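Long-range contacts in leucine aminopeptidase (Fimbriiglobus ruber, PDB 7D1B), which binds a zinc ion and probably acts as a glutaminyl-peptide cyclotransferase of the M28 metallopeptidase family, turning N-terminal glutamine into pyroglutamate: residues A153-A158 and L232-H237; D238-A243 and V300-Y305. All blocks are in the same frame, centred on the assembly; numbering follows the deposited sequence.

Contact 1 of 2, residues A153-A158 and L232-H237. With ZN (zinc ion), chain B.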
ATOM      1  N   ALA A 153       6.370  10.415  -3.916  1.00 12.53           N
ATOM      2  CA  ALA A 153       5.780  10.662  -2.595  1.00 12.82           C
ATOM      3  C   ALA A 153       4.409  10.009  -2.428  1.00 12.03           C
ATOM      4  O   ALA A 153       4.113   9.458  -1.364  1.00 12.79           O
ATOM      5  CB  ALA A 153       5.654  12.155  -2.338  1.00 14.02           C
ATOM      6  N   ASN A 154       3.551  10.095  -3.440  1.00 11.97           N
ATOM      7  CA  ASN A 154       2.195   9.564  -3.360  1.00 12.09           C
ATOM      8  C   ASN A 154       2.096   8.138  -3.892  1.00 11.93           C
ATOM      9  O   ASN A 154       0.993   7.636  -4.092  1.00 14.43           O
ATOM     10  CB  ASN A 154       1.248  10.477  -4.141  1.00 13.05           C
ATOM     11  CG  ASN A 154      -0.225  10.249  -3.811  1.00 11.78           C
ATOM     12  OD1 ASN A 154      -0.593   9.920  -2.671  1.00 12.50           O
ATOM     13  ND2 ASN A 154      -1.082  10.444  -4.808  1.00 13.01           N
ATOM     14  N   ASP A 155       3.222   7.483  -4.139  1.00 12.74           N
ATOM     15  CA  ASP A 155       3.248   6.251  -4.915  1.00 12.11           C
ATOM     16  C   ASP A 155       4.110   5.273  -4.128  1.00 11.89           C
ATOM     17  O   ASP A 155       5.344   5.289  -4.211  1.00 12.29           O
ATOM     18  CB  ASP A 155       3.785   6.614  -6.290  1.00 13.45           C
ATOM     19  CG  ASP A 155       3.784   5.462  -7.269  1.00 12.75           C
ATOM     20  OD1 ASP A 155       3.573   4.294  -6.878  1.00 13.28           O
ATOM     21  OD2 ASP A 155       4.034   5.733  -8.487  1.00 15.30           O
ATOM     22  N   GLY A 156       3.457   4.450  -3.312  1.00 12.09           N
ATOM     23  CA  GLY A 156       4.129   3.597  -2.343  1.00 12.51           C
ATOM     24  C   GLY A 156       4.480   4.328  -1.065  1.00 12.07           C
ATOM     25  O   GLY A 156       4.058   3.928   0.022  1.00 12.56           O
ATOM     26  N   THR A 157       5.219   5.436  -1.188  1.00 12.11           N
ATOM     27  CA  THR A 157       5.757   6.117  -0.017  1.00 11.77           C
ATOM     28  C   THR A 157       4.636   6.490   0.938  1.00 11.45           C
ATOM     29  O   THR A 157       4.744   6.279   2.150  1.00 12.08           O
ATOM     30  CB  THR A 157       6.527   7.368  -0.442  1.00 11.87           C
ATOM     31  OG1 THR A 157       7.407   7.039  -1.521  1.00 12.95           O
ATOM     32  CG2 THR A 157       7.335   7.890   0.721  1.00 13.95           C
ATOM     33  N   ALA A 158       3.558   7.084   0.415  1.00 11.55           N
ATOM     34  CA  ALA A 158       2.495   7.550   1.302  1.00 11.97           C
ATOM     35  C   ALA A 158       1.809   6.399   2.020  1.00 11.30           C
ATOM     36  O   ALA A 158       1.345   6.582   3.151  1.00 11.65           O
ATOM     37  CB  ALA A 158       1.479   8.389   0.533  1.00 14.15           C
ATOM     38  N   LEU A 232      -3.077   0.310  -0.641  1.00 11.28           N
ATOM     39  CA  LEU A 232      -3.078   1.770  -0.715  1.00 12.00           C
ATOM     40  C   LEU A 232      -2.144   2.186  -1.842  1.00 12.14           C
ATOM     41  O   LEU A 232      -0.964   1.844  -1.802  1.00 13.40           O
ATOM     42  CB  LEU A 232      -2.517   2.318   0.589  1.00 12.72           C
ATOM     43  CG  LEU A 232      -3.316   1.961   1.844  1.00 12.98           C
ATOM     44  CD1 LEU A 232      -2.517   2.371   3.084  1.00 15.22           C
ATOM     45  CD2 LEU A 232      -4.706   2.600   1.809  1.00 16.92           C
ATOM     46  N   ASP A 233      -2.643   2.942  -2.821  1.00 11.91           N
ATOM     47  CA  ASP A 233      -1.770   3.391  -3.905  1.00 13.30           C
ATOM     48  C   ASP A 233      -2.325   4.694  -4.488  1.00 13.75           C
ATOM     49  O   ASP A 233      -3.508   4.743  -4.832  1.00 15.34           O
ATOM     50  CB  ASP A 233      -1.759   2.319  -5.005  1.00 16.35           C
ATOM     51  CG  ASP A 233      -0.551   2.435  -5.939  1.00 17.81           C
ATOM     52  OD1 ASP A 233       0.331   3.311  -5.723  1.00 19.13           O
ATOM     53  OD2 ASP A 233      -0.450   1.639  -6.919  1.00 18.59           O
ATOM     54  N   LEU A 234      -1.508   5.738  -4.607  1.00 14.79           N
ATOM     55  CA  LEU A 234      -1.941   6.989  -5.231  1.00 12.74           C
ATOM     56  C   LEU A 234      -3.222   7.512  -4.582  1.00 12.07           C
ATOM     57  O   LEU A 234      -4.209   7.817  -5.261  1.00 13.42           O
ATOM     58  CB  LEU A 234      -2.112   6.862  -6.746  1.00 13.32           C
ATOM     59  CG  LEU A 234      -1.010   6.173  -7.527  1.00 15.19           C
ATOM     60  CD1 LEU A 234      -1.427   6.079  -8.987  1.00 18.43           C
ATOM     61  CD2 LEU A 234       0.294   6.895  -7.408  1.00 17.44           C
ATOM     62  N   PHE A 235      -3.192   7.646  -3.250  1.00 12.16           N
ATOM     63  CA  PHE A 235      -4.414   7.854  -2.482  1.00 11.53           C
ATOM     64  C   PHE A 235      -4.375   9.077  -1.590  1.00 11.38           C
ATOM     65  O   PHE A 235      -5.397   9.380  -0.975  1.00 12.47           O
ATOM     66  CB  PHE A 235      -4.690   6.635  -1.572  1.00 12.02           C
ATOM     67  CG  PHE A 235      -3.728   6.529  -0.435  1.00 12.10           C
ATOM     68  CD1 PHE A 235      -2.514   5.883  -0.591  1.00 12.95           C
ATOM     69  CD2 PHE A 235      -4.014   7.101   0.802  1.00 13.43           C
ATOM     70  CE1 PHE A 235      -1.580   5.848   0.435  1.00 13.67           C
ATOM     71  CE2 PHE A 235      -3.088   7.062   1.839  1.00 13.48           C
ATOM     72  CZ  PHE A 235      -1.874   6.421   1.654  1.00 13.31           C
ATOM     73  N   ALA A 236      -3.232   9.755  -1.457  1.00 11.81           N
ATOM     74  CA  ALA A 236      -3.021  10.676  -0.353  1.00 12.07           C
ATOM     75  C   ALA A 236      -3.014  12.135  -0.771  1.00 11.70           C
ATOM     76  O   ALA A 236      -2.773  13.003   0.075  1.00 13.09           O
ATOM     77  CB  ALA A 236      -1.725  10.326   0.381  1.00 13.10           C
ATOM     78  N   HIS A 237      -3.265  12.423  -2.043  1.00 12.29           N
ATOM     79  CA  HIS A 237      -3.263  13.799  -2.526  1.00 12.20           C
ATOM     80  C   HIS A 237      -4.542  14.536  -2.134  1.00 12.14           C
ATOM     81  O   HIS A 237      -5.591  13.945  -1.838  1.00 12.62           O
ATOM     82  CB  HIS A 237      -3.051  13.831  -4.043  1.00 13.22           C
ATOM     83  CG  HIS A 237      -3.938  12.903  -4.800  1.00 12.42           C
ATOM     84  ND1 HIS A 237      -3.802  11.531  -4.734  1.00 13.40           N
ATOM     85  CD2 HIS A 237      -4.952  13.147  -5.665  1.00 12.56           C
ATOM     86  CE1 HIS A 237      -4.694  10.972  -5.535  1.00 13.37           C
ATOM     87  NE2 HIS A 237      -5.405  11.929  -6.110  1.00 13.27           N
TER
HETATM   88 ZN    ZN B 801       4.185   4.202  -9.705  1.00 16.73          ZN
HETATM   89  O   HOH W   1       2.172   3.647  -9.979  1.00 14.76           O
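Asn-154 reaches the 232-237 loop with both ends of its amide. Its OD1 accepts from the backbone N of Ala-236 at 2.9 Å, in the carbonyl plane and on a lone pair. Its ND2 donates to ND1 of His-237, also at 2.9 Å. That bond is bent, and the amide and imidazole planes stand 77° apart. The amide reaches the loop because CG is anti to the backbone N (chi1 -164°). Since ND1 accepts, the NE2 of His-237 probably carries the proton and donates to Asp-302. The backbone O of Asn-154 takes a weak bond from Leu-234 N at 3.2 Å. With an alanine here, Ala-236 N and His-237 ND1 would probably lose these partners and the imidazole would be freer to turn.

Asp-155 binds the zinc ion through OD2 at 2.0 Å, with water 1, Glu-188 and His-309 completing the site. Its OD1 accepts from His-130 and also lies 3.6 Å from Asp-233 OD1. These two carboxylates lie side by side, their planes 48° apart.

The apolar contacts are small. Leu-234 CD2 lies alongside CB of Asp-155 at 3.7 Å. Ala-158 CB meets Ala-236 CB at 3.7 Å and Phe-235 CE1 at 4.0 Å. The polar Ala-158 O sits at the edge of the Phe-235 ring, near CZ.

The whole contact is buried. It joins the N-terminal region of helix 153-167 to the loop that leaves strand 225-232. Helix 320-336 packs against Phe-235 and Ala-236, and helix 51-63 against Ala-153 and Thr-157.

Contact 2 of 2, residues D238-A243 and V300-Y305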
ATOM      1  N   ASP A 238      -4.441  15.861  -2.154  1.00 12.76           N
ATOM      2  CA  ASP A 238      -5.542  16.745  -1.784  1.00 13.23           C
ATOM      3  C   ASP A 238      -6.688  16.590  -2.777  1.00 13.61           C
ATOM      4  O   ASP A 238      -6.502  16.773  -3.979  1.00 15.95           O
ATOM      5  CB  ASP A 238      -4.989  18.172  -1.825  1.00 14.36           C
ATOM      6  CG  ASP A 238      -5.948  19.201  -1.283  1.00 14.77           C
ATOM      7  OD1 ASP A 238      -6.889  18.856  -0.546  1.00 15.44           O
ATOM      8  OD2 ASP A 238      -5.721  20.395  -1.579  1.00 16.29           O
ATOM      9  N   GLY A 239      -7.885  16.281  -2.284  1.00 13.17           N
ATOM     10  CA  GLY A 239      -9.016  16.163  -3.182  1.00 14.46           C
ATOM     11  C   GLY A 239      -9.038  14.878  -3.972  1.00 12.75           C
ATOM     12  O   GLY A 239      -9.732  14.801  -4.993  1.00 14.24           O
ATOM     13  N   ALA A 240      -8.322  13.849  -3.514  1.00 12.38           N
ATOM     14  CA  ALA A 240      -8.288  12.578  -4.228  1.00 12.12           C
ATOM     15  C   ALA A 240      -9.695  12.047  -4.483  1.00 11.31           C
ATOM     16  O   ALA A 240     -10.611  12.220  -3.667  1.00 12.20           O
ATOM     17  CB  ALA A 240      -7.507  11.551  -3.403  1.00 12.90           C
ATOM     18  N   ARG A 241      -9.855  11.390  -5.626  1.00 11.62           N
ATOM     19  CA  ARG A 241     -11.100  10.727  -6.004  1.00 11.92           C
ATOM     20  C   ARG A 241     -10.850   9.223  -5.983  1.00 11.23           C
ATOM     21  O   ARG A 241     -10.307   8.660  -6.940  1.00 12.47           O
ATOM     22  CB  ARG A 241     -11.562  11.216  -7.376  1.00 12.95           C
ATOM     23  CG  ARG A 241     -12.798  10.508  -7.883  1.00 13.46           C
ATOM     24  CD  ARG A 241     -13.187  11.016  -9.294  1.00 14.01           C
ATOM     25  NE  ARG A 241     -14.164  10.125  -9.927  1.00 14.40           N
ATOM     26  CZ  ARG A 241     -13.853   8.999 -10.572  1.00 13.98           C
ATOM     27  NH1 ARG A 241     -12.585   8.642 -10.723  1.00 14.70           N
ATOM     28  NH2 ARG A 241     -14.814   8.226 -11.061  1.00 15.08           N
ATOM     29  N   LEU A 242     -11.201   8.582  -4.868  1.00 11.46           N
ATOM     30  CA  LEU A 242     -10.963   7.148  -4.660  1.00 11.41           C
ATOM     31  C   LEU A 242     -12.197   6.415  -5.165  1.00 11.56           C
ATOM     32  O   LEU A 242     -13.179   6.231  -4.446  1.00 11.75           O
ATOM     33  CB  LEU A 242     -10.640   6.850  -3.192  1.00 11.92           C
ATOM     34  CG  LEU A 242      -9.454   7.626  -2.601  1.00 11.64           C
ATOM     35  CD1 LEU A 242      -9.293   7.290  -1.125  1.00 12.09           C
ATOM     36  CD2 LEU A 242      -8.158   7.374  -3.377  1.00 12.70           C
ATOM     37  N   ALA A 243     -12.153   6.046  -6.443  1.00 13.38           N
ATOM     38  CA  ALA A 243     -13.260   5.406  -7.130  1.00 12.71           C
ATOM     39  C   ALA A 243     -13.048   3.896  -7.189  1.00 13.11           C
ATOM     40  O   ALA A 243     -12.065   3.356  -6.683  1.00 14.65           O
ATOM     41  CB  ALA A 243     -13.464   6.039  -8.516  1.00 13.77           C
ATOM     42  N   VAL A 300      -7.257   0.901  -3.148  1.00 11.54           N
ATOM     43  CA  VAL A 300      -7.718   2.228  -2.759  1.00 11.64           C
ATOM     44  C   VAL A 300      -6.763   3.190  -3.462  1.00 11.79           C
ATOM     45  O   VAL A 300      -5.602   3.346  -3.056  1.00 12.31           O
ATOM     46  CB  VAL A 300      -7.724   2.376  -1.234  1.00 12.02           C
ATOM     47  CG1 VAL A 300      -7.968   3.834  -0.843  1.00 14.26           C
ATOM     48  CG2 VAL A 300      -8.805   1.478  -0.657  1.00 13.12           C
ATOM     49  N   ILE A 301      -7.255   3.802  -4.548  1.00 12.31           N
ATOM     50  CA  ILE A 301      -6.408   4.459  -5.536  1.00 12.30           C
ATOM     51  C   ILE A 301      -7.210   5.552  -6.222  1.00 11.65           C
ATOM     52  O   ILE A 301      -8.409   5.404  -6.471  1.00 12.07           O
ATOM     53  CB  ILE A 301      -5.884   3.418  -6.563  1.00 12.79           C
ATOM     54  CG1 ILE A 301      -4.974   4.054  -7.628  1.00 13.84           C
ATOM     55  CG2 ILE A 301      -7.038   2.636  -7.222  1.00 14.12           C
ATOM     56  CD1 ILE A 301      -4.184   3.033  -8.440  1.00 15.81           C
ATOM     57  N   ASP A 302      -6.524   6.639  -6.588  1.00 11.90           N
ATOM     58  CA  ASP A 302      -7.035   7.585  -7.574  1.00 11.86           C
ATOM     59  C   ASP A 302      -6.031   7.571  -8.722  1.00 12.73           C
ATOM     60  O   ASP A 302      -4.995   8.245  -8.667  1.00 13.52           O
ATOM     61  CB  ASP A 302      -7.192   8.986  -6.997  1.00 12.82           C
ATOM     62  CG  ASP A 302      -7.633  10.001  -8.027  1.00 12.41           C
ATOM     63  OD1 ASP A 302      -7.864   9.625  -9.208  1.00 12.57           O
ATOM     64  OD2 ASP A 302      -7.763  11.190  -7.622  1.00 12.34           O
ATOM     65  N   PHE A 303      -6.348   6.809  -9.773  1.00 12.78           N
ATOM     66  CA  PHE A 303      -5.375   6.635 -10.835  1.00 14.14           C
ATOM     67  C   PHE A 303      -5.252   7.873 -11.705  1.00 15.32           C
ATOM     68  O   PHE A 303      -4.388   7.899 -12.582  1.00 19.21           O
ATOM     69  CB  PHE A 303      -5.744   5.382 -11.648  1.00 14.83           C
ATOM     70  CG  PHE A 303      -4.617   4.814 -12.502  1.00 15.26           C
ATOM     71  CD1 PHE A 303      -3.269   4.897 -12.135  1.00 16.98           C
ATOM     72  CD2 PHE A 303      -4.932   4.187 -13.696  1.00 17.88           C
ATOM     73  CE1 PHE A 303      -2.269   4.348 -12.945  1.00 18.36           C
ATOM     74  CE2 PHE A 303      -3.932   3.643 -14.505  1.00 20.14           C
ATOM     75  CZ  PHE A 303      -2.610   3.723 -14.124  1.00 19.13           C
ATOM     76  N   ASP A 304      -6.077   8.897 -11.479  1.00 13.88           N
ATOM     77  CA  ASP A 304      -5.925  10.168 -12.173  1.00 14.33           C
ATOM     78  C   ASP A 304      -5.014  11.151 -11.448  1.00 14.51           C
ATOM     79  O   ASP A 304      -4.902  12.306 -11.874  1.00 15.77           O
ATOM     80  CB  ASP A 304      -7.295  10.782 -12.465  1.00 14.54           C
ATOM     81  CG  ASP A 304      -8.102   9.951 -13.432  1.00 15.20           C
ATOM     82  OD1 ASP A 304      -7.508   9.403 -14.392  1.00 16.73           O
ATOM     83  OD2 ASP A 304      -9.327   9.825 -13.222  1.00 15.81           O
ATOM     84  N   TYR A 305      -4.321  10.717 -10.397  1.00 14.25           N
ATOM     85  CA  TYR A 305      -3.357  11.572  -9.721  1.00 14.11           C
ATOM     86  C   TYR A 305      -2.498  12.307 -10.744  1.00 13.77           C
ATOM     87  O   TYR A 305      -1.851  11.689 -11.596  1.00 14.55           O
ATOM     88  CB  TYR A 305      -2.463  10.700  -8.856  1.00 14.28           C
ATOM     89  CG  TYR A 305      -1.330  11.424  -8.168  1.00 13.10           C
ATOM     90  CD1 TYR A 305      -1.542  12.623  -7.485  1.00 13.81           C
ATOM     91  CD2 TYR A 305      -0.041  10.893  -8.178  1.00 14.08           C
ATOM     92  CE1 TYR A 305      -0.495  13.263  -6.820  1.00 13.79           C
ATOM     93  CE2 TYR A 305       1.001  11.521  -7.521  1.00 14.13           C
ATOM     94  CZ  TYR A 305       0.771  12.702  -6.838  1.00 13.37           C
ATOM     95  OH  TYR A 305       1.785  13.333  -6.148  1.00 14.14           O
TER
HETATM   96  O   HOH W   2     -10.181  10.230 -10.622  1.00 15.01           O
HETATM   97  O   HOH W   3     -10.118   3.429  -4.708  1.00 18.42           O
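An Asx turn in the loop after strand 297-300 holds the carboxylate of Asp-302 against the backbone of Arg-241, just before strand 242-244. Asp-302 OD2 accepts from Arg-241 N at 2.9 Å. The bond is nearly straight (173°), but the donor comes from above the carboxylate plane. Asp-302 OD1 accepts from Asp-304 N at 3.0 Å, again from above the plane. OD2 has a second donor in His-237, so this buried acid is held by several bonds.

Water 2 links the charged groups. It accepts from Arg-241 NH1 at 2.9 Å and donates to Asp-302 OD1 and Asp-304 OD2. The arginine itself is salt-bridged to Glu-274, and Asp-304 accepts from the backbone of Asp-278 and Arg-279.

Leu-242 supplies the apolar side. Its CD1 meets Val-300 CG1 at 3.7 Å. Leu-242 CD2 lies against the next backbone, 3.5 Å from Ile-301 C. CG stands beside the backbone N (chi1 -56°), which brings the branch toward that backbone. Water 3 accepts from Ile-301 N and probably donates to Ala-243 O.

A type I beta turn from Asp-302 to Tyr-305, closed by the backbone bond from Tyr-305 N to Asp-302 O, overlaps the Asx turn. Together they shape the loop between strand 297-300 and helix 320-336 of this M28 peptidase fold.

Overall arrangement
The two contacts come in series along the chain: contact 1 closes at residue 237 and contact 2 opens at 238. Their centres are 9 Å apart. Both lie at the ends of neighbouring parallel strands, 225-232 and 297-300, the latter an outermost strand of the mixed six-stranded sheet. They touch directly. The pair of His-237 and Asp-302 is one junction, and Asp-302 N probably bonds to Leu-234 O. A chain of side chains thus runs from Asn-154, beside the zinc ligand Asp-155, through His-237 to Asp-302. It is consistent with the loops after these strands being joined to each other near the metal site, contact 1 at it and contact 2 further out.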